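Local coordinates for protein 1,3-alpha-isomaltosidase (Kribbella flavida DSM 17836, PDB 5X3I) that hydrolyses the alpha-1,3-glucosidic linkages of a cyclic tetrasaccharide derived from starch, cyclobis-(1-6)-alpha-nigerosyl, to give isomaltose inside the cell, at residues A[151-156]-A[267-272]; A[157-162]-A[174-179]; A[202-207]-A[246-251]. The protein carries 1 engineered substitution. All coordinates share one frame; numbering follows the deposited sequence.

How the contacts relate
All three contacts belong to the beta-rich N-terminal region of this family 31 glycoside hydrolase. Contacts 1 and 2 have centres about 9 Å apart and touch: L270 and V152 of contact 1 pack on V159, L178 and V162 of contact 2, bringing the mixed sheet against the antiparallel six-stranded sheet. Contact 3 lies at one edge of that six-stranded sheet, where 202-205 pairs with 247-252, its centre about 15 Å from contact 2 and 17 Å from contact 1. Contact 2 closes before contact 3 opens, both nested within the loop closed by contact 1. In contact 3 the V206 side chain is about 9 Å from that of E474, a probable active-site residue; the others lie farther off.

Contact 1. Residues A[151-156]-A[267-272]; sequences EVRGGG and VVDLAI. With SO4 (sulfate ion), chain C.
V268 N donates to E151 O at 2.9 Å, R153 N to V268 O and L270 N to R153 O, each at 2.8 Å, all nearly straight (162° or more), so the backbones of 151-153 and 267-272 are zipped together in parallel. Beyond R153 the first strand turns off through three glycines. G154 O and I272 N are bridged by water 1, which donates to the carbonyl and accepts from the amide, while G154 N and G156 N both bind a sulfate ion, probably from the crystallisation liquor. A CB on G154 would collide with L270 O, and its backbone angles would also press one against the carbonyl oxygen of R153.

On the face shared by E151, R153, V267 and D269, R153 runs extended beside D269 and slants across V267. Its CG lies anti to the carbonyl carbon (chi1 -54°), which brings one guanidinium face against V267 CG1, 3.7 Å from R153 NE. R153 NE donates to E151 OE1 at 2.9 Å within a salt bridge, coming from above the carboxylate plane. The other face is apolar: V152 CG2 rests on V268 CB, and L270 CD2 reaches G155 CA at 3.8 Å. V152, V268 and L270 pack on F176. The arrangement is a parallel edge-strand pairing in a five-stranded mixed sheet, packed face to face on the six-stranded sheet of the galactose mutarotase-like beta-sandwich.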
loop_
_atom_site.group_PDB
_atom_site.type_symbol
_atom_site.label_atom_id
_atom_site.label_comp_id
_atom_site.label_asym_id
_atom_site.label_seq_id
_atom_site.Cartn_x
_atom_site.Cartn_y
_atom_site.Cartn_z
ATOM N N GLU A 151 5.917 9.385 -29.663
ATOM C CA GLU A 151 4.723 8.651 -30.052
ATOM C C GLU A 151 3.988 8.066 -28.856
ATOM O O GLU A 151 4.596 7.617 -27.885
ATOM C CB GLU A 151 5.071 7.511 -31.007
ATOM C CG GLU A 151 5.926 7.898 -32.186
ATOM C CD GLU A 151 6.477 6.686 -32.903
ATOM O OE1 GLU A 151 5.889 5.593 -32.757
ATOM O OE2 GLU A 151 7.504 6.823 -33.600
ATOM N N VAL A 152 2.671 8.078 -28.942
ATOM C CA VAL A 152 1.855 7.267 -28.071
ATOM C C VAL A 152 1.425 6.072 -28.899
ATOM O O VAL A 152 0.726 6.224 -29.898
ATOM C CB VAL A 152 0.647 8.030 -27.534
ATOM C CG1 VAL A 152 -0.300 7.081 -26.822
ATOM C CG2 VAL A 152 1.108 9.138 -26.609
ATOM N N ARG A 153 1.884 4.891 -28.510
ATOM C CA ARG A 153 1.646 3.684 -29.289
ATOM C C ARG A 153 0.630 2.776 -28.629
ATOM O O ARG A 153 0.727 2.503 -27.436
ATOM C CB ARG A 153 2.943 2.908 -29.485
ATOM C CG ARG A 153 4.070 3.705 -30.085
ATOM C CD ARG A 153 5.362 2.917 -30.035
ATOM N NE ARG A 153 6.461 3.646 -30.659
ATOM C CZ ARG A 153 7.720 3.225 -30.685
ATOM N NH1 ARG A 153 8.046 2.074 -30.120
ATOM N NH2 ARG A 153 8.652 3.956 -31.279
ATOM N N GLY A 154 -0.331 2.299 -29.412
ATOM C CA GLY A 154 -1.201 1.228 -28.970
ATOM C C GLY A 154 -2.646 1.538 -28.639
ATOM O O GLY A 154 -3.435 0.617 -28.437
ATOM N N GLY A 155 -3.012 2.812 -28.599
ATOM C CA GLY A 155 -4.374 3.170 -28.251
ATOM C C GLY A 155 -5.357 3.237 -29.408
ATOM O O GLY A 155 -6.563 3.348 -29.196
ATOM N N GLY A 156 -4.851 3.182 -30.634
ATOM C CA GLY A 156 -5.703 3.269 -31.810
ATOM C C GLY A 156 -6.580 4.507 -31.839
ATOM O O GLY A 156 -6.155 5.591 -31.446
ATOM N N VAL A 267 8.455 7.897 -25.673
ATOM C CA VAL A 267 7.471 6.931 -26.143
ATOM C C VAL A 267 6.555 6.501 -25.008
ATOM O O VAL A 267 7.026 6.186 -23.916
ATOM C CB VAL A 267 8.151 5.687 -26.750
ATOM C CG1 VAL A 267 7.122 4.623 -27.101
ATOM C CG2 VAL A 267 8.960 6.067 -27.974
ATOM N N VAL A 268 5.251 6.510 -25.256
ATOM C CA VAL A 268 4.296 5.948 -24.316
ATOM C C VAL A 268 3.649 4.716 -24.937
ATOM O O VAL A 268 2.962 4.805 -25.956
ATOM C CB VAL A 268 3.216 6.955 -23.909
ATOM C CG1 VAL A 268 2.154 6.275 -23.082
ATOM C CG2 VAL A 268 3.829 8.104 -23.125
ATOM N N ASP A 269 3.905 3.562 -24.335
ATOM C CA ASP A 269 3.308 2.315 -24.787
ATOM C C ASP A 269 2.030 2.053 -24.012
ATOM O O ASP A 269 2.048 1.907 -22.792
ATOM C CB ASP A 269 4.279 1.146 -24.624
ATOM C CG ASP A 269 5.429 1.196 -25.609
ATOM O OD1 ASP A 269 6.564 1.494 -25.180
ATOM O OD2 ASP A 269 5.202 0.934 -26.812
ATOM N N LEU A 270 0.921 1.992 -24.732
ATOM C CA LEU A 270 -0.384 1.866 -24.115
ATOM C C LEU A 270 -1.059 0.578 -24.559
ATOM O O LEU A 270 -1.229 0.345 -25.754
ATOM C CB LEU A 270 -1.250 3.075 -24.462
ATOM C CG LEU A 270 -2.687 3.092 -23.947
ATOM C CD1 LEU A 270 -2.717 3.346 -22.456
ATOM C CD2 LEU A 270 -3.537 4.111 -24.698
ATOM N N ALA A 271 -1.420 -0.270 -23.598
ATOM C CA ALA A 271 -2.118 -1.509 -23.914
ATOM C C ALA A 271 -3.614 -1.297 -23.788
ATOM O O ALA A 271 -4.084 -0.674 -22.843
ATOM C CB ALA A 271 -1.651 -2.655 -23.004
ATOM N N ILE A 272 -4.356 -1.795 -24.766
ATOM C CA ILE A 272 -5.808 -1.747 -24.738
ATOM C C ILE A 272 -6.358 -3.164 -24.642
ATOM O O ILE A 272 -5.943 -4.033 -25.392
ATOM C CB ILE A 272 -6.380 -1.065 -25.991
ATOM C CG1 ILE A 272 -5.853 0.366 -26.100
ATOM C CG2 ILE A 272 -7.900 -1.058 -25.950
ATOM C CD1 ILE A 272 -6.277 1.249 -24.964
HETATM S S SO4 C . -1.761 2.635 -32.812
HETATM O O1 SO4 C . -2.615 2.121 -31.745
HETATM O O2 SO4 C . -0.348 2.452 -32.492
HETATM O O3 SO4 C . -2.058 1.919 -34.047
HETATM O O4 SO4 C . -2.039 4.055 -32.988
HETATM O O HOH W 1 -2.964 -2.035 -27.369
#

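Contact 2. Residues A[157-162]-A[174-179]; sequences ERVRGV and GRFRLQ. With SO4 (sulfate ion), chain L.
R160 and R177 form a hydrogen-bonded antiparallel pair: R160 N donates to R177 O and R177 N to R160 O, each at 2.9 Å. A longer bond of 3.1 Å joins Q179 N to R158 O. R177 adds a side-chain bond, NH2 to G161 O at 2.8 Å, bent to 132° at the hydrogen and in the carbonyl plane, though G161 O lies a little off the guanidinium plane. Its chain bends at chi2 (82°), which carries the guanidinium across to the partner strand, where E163 forms a salt bridge with NH2. A leucine in its place would probably leave G161 O without this donor and E163 without one of its arginine partners. Q179 OE1 lies 3.2 Å from R160 CD, buried without a polar partner, its amide nearly perpendicular to the R160 guanidinium. G161 N is bound by a sulfate ion.

On the face of V159 and L178, V159 CG2 meets L178 CD2 at 3.7 Å, and V159 CG1 approaches F176 CB. V162 CG2 separately touches F176 CB. L270 packs on V159, and V152 on V162. The segments are the paired arms of the 159-167/170-179 beta hairpin, which turns its apolar face into the beta-sandwich interior.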
loop_
_atom_site.group_PDB
_atom_site.type_symbol
_atom_site.label_atom_id
_atom_site.label_comp_id
_atom_site.label_asym_id
_atom_site.label_seq_id
_atom_site.Cartn_x
_atom_site.Cartn_y
_atom_site.Cartn_z
ATOM N N GLU A 157 -7.821 4.344 -32.282
ATOM C CA GLU A 157 -8.712 5.486 -32.461
ATOM C C GLU A 157 -9.233 6.043 -31.146
ATOM O O GLU A 157 -9.877 7.086 -31.126
ATOM C CB GLU A 157 -9.889 5.107 -33.359
ATOM C CG GLU A 157 -9.493 4.806 -34.797
ATOM C CD GLU A 157 -10.690 4.602 -35.703
ATOM O OE1 GLU A 157 -10.743 3.564 -36.394
ATOM O OE2 GLU A 157 -11.576 5.483 -35.728
ATOM N N ARG A 158 -8.959 5.349 -30.048
ATOM C CA ARG A 158 -9.402 5.819 -28.745
ATOM C C ARG A 158 -8.563 6.997 -28.261
ATOM O O ARG A 158 -9.017 7.789 -27.445
ATOM C CB ARG A 158 -9.359 4.682 -27.720
ATOM C CG ARG A 158 -10.447 3.637 -27.913
ATOM C CD ARG A 158 -10.516 2.682 -26.730
ATOM N NE ARG A 158 -11.816 2.024 -26.643
ATOM C CZ ARG A 158 -12.041 0.783 -27.041
ATOM N NH1 ARG A 158 -11.048 0.065 -27.536
ATOM N NH2 ARG A 158 -13.250 0.257 -26.930
ATOM N N VAL A 159 -7.344 7.114 -28.776
ATOM C CA VAL A 159 -6.419 8.150 -28.324
ATOM C C VAL A 159 -6.494 9.428 -29.166
ATOM O O VAL A 159 -6.405 9.384 -30.388
ATOM C CB VAL A 159 -4.966 7.638 -28.335
ATOM C CG1 VAL A 159 -3.994 8.773 -28.066
ATOM C CG2 VAL A 159 -4.786 6.535 -27.308
ATOM N N ARG A 160 -6.659 10.558 -28.490
ATOM C CA ARG A 160 -6.668 11.863 -29.136
ATOM C C ARG A 160 -5.880 12.893 -28.335
ATOM O O ARG A 160 -5.557 12.673 -27.169
ATOM C CB ARG A 160 -8.102 12.352 -29.330
ATOM C CG ARG A 160 -8.848 11.645 -30.445
ATOM C CD ARG A 160 -10.174 12.331 -30.717
ATOM N NE ARG A 160 -10.563 12.232 -32.119
ATOM C CZ ARG A 160 -11.583 12.892 -32.655
ATOM N NH1 ARG A 160 -11.868 12.747 -33.942
ATOM N NH2 ARG A 160 -12.317 13.701 -31.903
ATOM N N GLY A 161 -5.575 14.018 -28.974
ATOM C CA GLY A 161 -4.973 15.149 -28.298
ATOM C C GLY A 161 -3.630 14.865 -27.664
ATOM O O GLY A 161 -3.376 15.262 -26.532
ATOM N N VAL A 162 -2.769 14.179 -28.397
ATOM C CA VAL A 162 -1.449 13.846 -27.897
ATOM C C VAL A 162 -0.570 15.086 -27.822
ATOM O O VAL A 162 -0.458 15.831 -28.792
ATOM C CB VAL A 162 -0.767 12.799 -28.783
ATOM C CG1 VAL A 162 0.653 12.561 -28.328
ATOM C CG2 VAL A 162 -1.559 11.504 -28.774
ATOM N N GLY A 174 4.678 12.952 -21.553
ATOM C CA GLY A 174 3.610 12.863 -22.529
ATOM C C GLY A 174 2.253 13.084 -21.892
ATOM O O GLY A 174 2.080 12.896 -20.682
ATOM N N ARG A 175 1.277 13.437 -22.719
ATOM C CA ARG A 175 -0.102 13.594 -22.288
ATOM C C ARG A 175 -1.061 13.287 -23.437
ATOM O O ARG A 175 -0.761 13.580 -24.592
ATOM C CB ARG A 175 -0.336 15.001 -21.749
ATOM C CG ARG A 175 -1.738 15.248 -21.248
ATOM C CD ARG A 175 -1.767 16.352 -20.206
ATOM N NE ARG A 175 -1.632 17.679 -20.792
ATOM C CZ ARG A 175 -1.427 18.785 -20.087
ATOM N NH1 ARG A 175 -1.315 18.724 -18.767
ATOM N NH2 ARG A 175 -1.326 19.955 -20.700
ATOM N N PHE A 176 -2.206 12.688 -23.123
ATOM C CA PHE A 176 -3.188 12.356 -24.142
ATOM C C PHE A 176 -4.566 12.127 -23.549
ATOM O O PHE A 176 -4.746 12.140 -22.334
ATOM C CB PHE A 176 -2.745 11.119 -24.928
ATOM C CG PHE A 176 -2.592 9.875 -24.089
ATOM C CD1 PHE A 176 -1.388 9.585 -23.472
ATOM C CD2 PHE A 176 -3.646 8.991 -23.933
ATOM C CE1 PHE A 176 -1.239 8.438 -22.704
ATOM C CE2 PHE A 176 -3.504 7.846 -23.167
ATOM C CZ PHE A 176 -2.296 7.574 -22.550
ATOM N N ARG A 177 -5.536 11.887 -24.418
ATOM C CA ARG A 177 -6.920 11.768 -23.993
ATOM C C ARG A 177 -7.512 10.468 -24.505
ATOM O O ARG A 177 -7.328 10.105 -25.662
ATOM C CB ARG A 177 -7.759 12.948 -24.489
ATOM C CG ARG A 177 -7.615 14.243 -23.693
ATOM C CD ARG A 177 -6.395 15.023 -24.122
ATOM N NE ARG A 177 -6.304 16.323 -23.465
ATOM C CZ ARG A 177 -5.246 17.122 -23.545
ATOM N NH1 ARG A 177 -5.246 18.286 -22.910
ATOM N NH2 ARG A 177 -4.182 16.756 -24.247
ATOM N N LEU A 178 -8.207 9.759 -23.628
ATOM C CA LEU A 178 -8.944 8.578 -24.039
ATOM C C LEU A 178 -10.410 8.940 -24.116
ATOM O O LEU A 178 -10.944 9.553 -23.204
ATOM C CB LEU A 178 -8.721 7.414 -23.068
ATOM C CG LEU A 178 -7.313 6.837 -22.980
ATOM C CD1 LEU A 178 -7.237 5.810 -21.865
ATOM C CD2 LEU A 178 -6.908 6.211 -24.296
ATOM N N GLN A 179 -11.056 8.556 -25.209
ATOM C CA GLN A 179 -12.453 8.888 -25.427
ATOM C C GLN A 179 -13.392 8.051 -24.565
ATOM O O GLN A 179 -13.338 6.830 -24.581
ATOM C CB GLN A 179 -12.813 8.715 -26.902
ATOM C CG GLN A 179 -13.348 9.976 -27.559
ATOM C CD GLN A 179 -12.279 11.038 -27.737
ATOM O OE1 GLN A 179 -11.136 10.731 -28.080
ATOM N NE2 GLN A 179 -12.642 12.292 -27.497
HETATM S S SO4 L . -6.346 14.936 -32.318
HETATM O O1 SO4 L . -7.707 14.613 -31.905
HETATM O O2 SO4 L . -5.432 13.886 -31.889
HETATM O O3 SO4 L . -6.285 15.044 -33.771
HETATM O O4 SO4 L . -5.962 16.207 -31.716
#

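Contact 3. Residues A[202-207]-A[246-251]; sequences ELDAVV and RTWYSS
L203 and Y249 form a hydrogen-bonded antiparallel pair, L203 N to Y249 O at 2.9 Å and Y249 N to L203 O at 2.6 Å, and A205 N continues the pairing to T247 O at 2.8 Å. The strand axes run 158° apart.

D204 and R246 carry the main side-chain link. R246 grips the carboxylate side-on with NE and NH2, both to the single oxygen D204 OD2, at 3.1 and 2.8 Å respectively. OD2 lies at the edge of the guanidinium, near its plane, whereas the carboxylate is turned by 52° against it; NH2 comes nearly along the C-O axis and NE from the anti side, well out of the carboxylate plane. The other oxygen, OD1, is hydrogen-bonded to Y33 OH, so both ends of this buried carboxylate are held. D204 CG stands between its backbone N and carbonyl carbon (chi1 65°), which swings the carboxylate toward R246 and leaves D204 CB 3.6 Å from W248 CD1. V206 CG1 covers one face of the R246 guanidinium, and R246 NH1 is bonded to P32 O.

On the face of L203, A205, T247 and Y249, the Y249 ring meets L203 O, D204 CA and A205 CB with its edge, and L203 CD2 packs on Y249 CB at 3.8 Å. Y249 OH donates to T247 OG1, which in turn donates to water 2, and that water donates to A205 O. F189 meets the Y249 ring edge-to-face.

The contact pairs edge strand 202-205 with 247-252 in the antiparallel six-stranded sheet of the galactose mutarotase-like beta-sandwich of family 31, its outgoing loop reaching E474 through V207 and so probably the active site.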
loop_
_atom_site.group_PDB
_atom_site.type_symbol
_atom_site.label_atom_id
_atom_site.label_comp_id
_atom_site.label_asym_id
_atom_site.label_seq_id
_atom_site.Cartn_x
_atom_site.Cartn_y
_atom_site.Cartn_z
ATOM N N GLU A 202 -9.596 13.969 -10.136
ATOM C CA GLU A 202 -8.173 14.025 -10.388
ATOM C C GLU A 202 -7.441 13.075 -9.441
ATOM O O GLU A 202 -7.685 13.085 -8.240
ATOM C CB GLU A 202 -7.650 15.445 -10.213
ATOM C CG GLU A 202 -8.155 16.413 -11.266
ATOM C CD GLU A 202 -7.588 17.797 -11.087
ATOM O OE1 GLU A 202 -7.251 18.433 -12.104
ATOM O OE2 GLU A 202 -7.479 18.248 -9.928
ATOM N N LEU A 203 -6.538 12.275 -9.994
ATOM C CA LEU A 203 -5.780 11.295 -9.220
ATOM C C LEU A 203 -4.475 10.998 -9.933
ATOM O O LEU A 203 -4.305 11.368 -11.097
ATOM C CB LEU A 203 -6.579 10.001 -9.012
ATOM C CG LEU A 203 -6.862 9.123 -10.234
ATOM C CD1 LEU A 203 -6.964 7.645 -9.847
ATOM C CD2 LEU A 203 -8.125 9.560 -10.926
ATOM N N ASP A 204 -3.538 10.364 -9.230
ATOM C CA ASP A 204 -2.316 9.925 -9.879
ATOM C C ASP A 204 -1.927 8.504 -9.442
ATOM O O ASP A 204 -2.605 7.913 -8.617
ATOM C CB ASP A 204 -1.182 10.916 -9.601
ATOM C CG ASP A 204 -0.776 10.993 -8.124
ATOM O OD1 ASP A 204 -1.424 10.392 -7.244
ATOM O OD2 ASP A 204 0.217 11.696 -7.846
ATOM N N ALA A 205 -0.876 7.949 -10.033
ATOM C CA ALA A 205 -0.382 6.669 -9.574
ATOM C C ALA A 205 1.071 6.776 -9.168
ATOM O O ALA A 205 1.962 6.759 -10.019
ATOM C CB ALA A 205 -0.548 5.640 -10.670
ATOM N N VAL A 206 1.307 6.799 -7.863
ATOM C CA VAL A 206 2.654 6.773 -7.329
ATOM C C VAL A 206 2.623 6.138 -5.937
ATOM O O VAL A 206 1.756 6.450 -5.114
ATOM C CB VAL A 206 3.286 8.200 -7.281
ATOM C CG1 VAL A 206 2.437 9.167 -6.453
ATOM C CG2 VAL A 206 4.700 8.143 -6.757
ATOM N N VAL A 207 3.610 5.302 -5.652
ATOM C CA VAL A 207 3.641 4.615 -4.373
ATOM C C VAL A 207 3.952 5.630 -3.293
ATOM O O VAL A 207 4.944 6.347 -3.375
ATOM C CB VAL A 207 4.683 3.488 -4.355
ATOM C CG1 VAL A 207 4.802 2.897 -2.956
ATOM C CG2 VAL A 207 4.311 2.421 -5.371
ATOM N N ARG A 246 5.733 7.831 -12.686
ATOM C CA ARG A 246 4.515 8.489 -12.240
ATOM C C ARG A 246 3.571 8.785 -13.410
ATOM O O ARG A 246 4.012 9.116 -14.514
ATOM C CB ARG A 246 4.867 9.776 -11.485
ATOM C CG ARG A 246 3.726 10.397 -10.681
ATOM C CD ARG A 246 4.268 11.363 -9.620
ATOM N NE ARG A 246 3.228 11.898 -8.749
ATOM C CZ ARG A 246 3.454 12.744 -7.748
ATOM N NH1 ARG A 246 4.692 13.158 -7.491
ATOM N NH2 ARG A 246 2.445 13.178 -7.005
ATOM N N THR A 247 2.276 8.631 -13.155
ATOM C CA THR A 247 1.221 8.991 -14.096
ATOM C C THR A 247 0.115 9.739 -13.368
ATOM O O THR A 247 -0.096 9.514 -12.175
ATOM C CB THR A 247 0.593 7.762 -14.778
ATOM O OG1 THR A 247 0.072 6.876 -13.775
ATOM C CG2 THR A 247 1.606 7.033 -15.640
ATOM N N TRP A 248 -0.601 10.596 -14.093
ATOM C CA TRP A 248 -1.672 11.430 -13.536
ATOM C C TRP A 248 -2.956 11.287 -14.352
ATOM O O TRP A 248 -2.918 11.067 -15.552
ATOM C CB TRP A 248 -1.276 12.905 -13.508
ATOM C CG TRP A 248 -0.111 13.283 -12.652
ATOM C CD1 TRP A 248 -0.155 13.822 -11.401
ATOM C CD2 TRP A 248 1.267 13.204 -13.006
ATOM N NE1 TRP A 248 1.115 14.062 -10.948
ATOM C CE2 TRP A 248 2.006 13.694 -11.916
ATOM C CE3 TRP A 248 1.951 12.768 -14.139
ATOM C CZ2 TRP A 248 3.393 13.753 -11.925
ATOM C CZ3 TRP A 248 3.326 12.826 -14.141
ATOM C CH2 TRP A 248 4.031 13.316 -13.045
ATOM N N TYR A 249 -4.094 11.439 -13.696
ATOM C CA TYR A 249 -5.370 11.189 -14.343
ATOM C C TYR A 249 -6.388 12.252 -13.981
ATOM O O TYR A 249 -6.451 12.700 -12.837
ATOM C CB TYR A 249 -5.893 9.799 -13.960
ATOM C CG TYR A 249 -4.917 8.714 -14.306
ATOM C CD1 TYR A 249 -3.930 8.335 -13.411
ATOM C CD2 TYR A 249 -4.956 8.092 -15.538
ATOM C CE1 TYR A 249 -3.024 7.360 -13.727
ATOM C CE2 TYR A 249 -4.053 7.114 -15.865
ATOM C CZ TYR A 249 -3.092 6.748 -14.950
ATOM O OH TYR A 249 -2.174 5.792 -15.275
ATOM N N SER A 250 -7.160 12.679 -14.972
ATOM C CA SER A 250 -8.305 13.538 -14.719
ATOM C C SER A 250 -9.374 13.289 -15.764
ATOM O O SER A 250 -9.079 13.036 -16.926
ATOM C CB SER A 250 -7.898 15.014 -14.711
ATOM O OG SER A 250 -7.438 15.397 -15.989
ATOM N N SER A 251 -10.627 13.357 -15.360
ATOM C CA SER A 251 -11.684 13.210 -16.340
ATOM C C SER A 251 -12.725 14.309 -16.158
ATOM O O SER A 251 -13.091 14.677 -15.048
ATOM C CB SER A 251 -12.318 11.815 -16.264
ATOM O OG SER A 251 -12.738 11.504 -14.951
HETATM O O HOH W 2 2.137 5.325 -12.625
#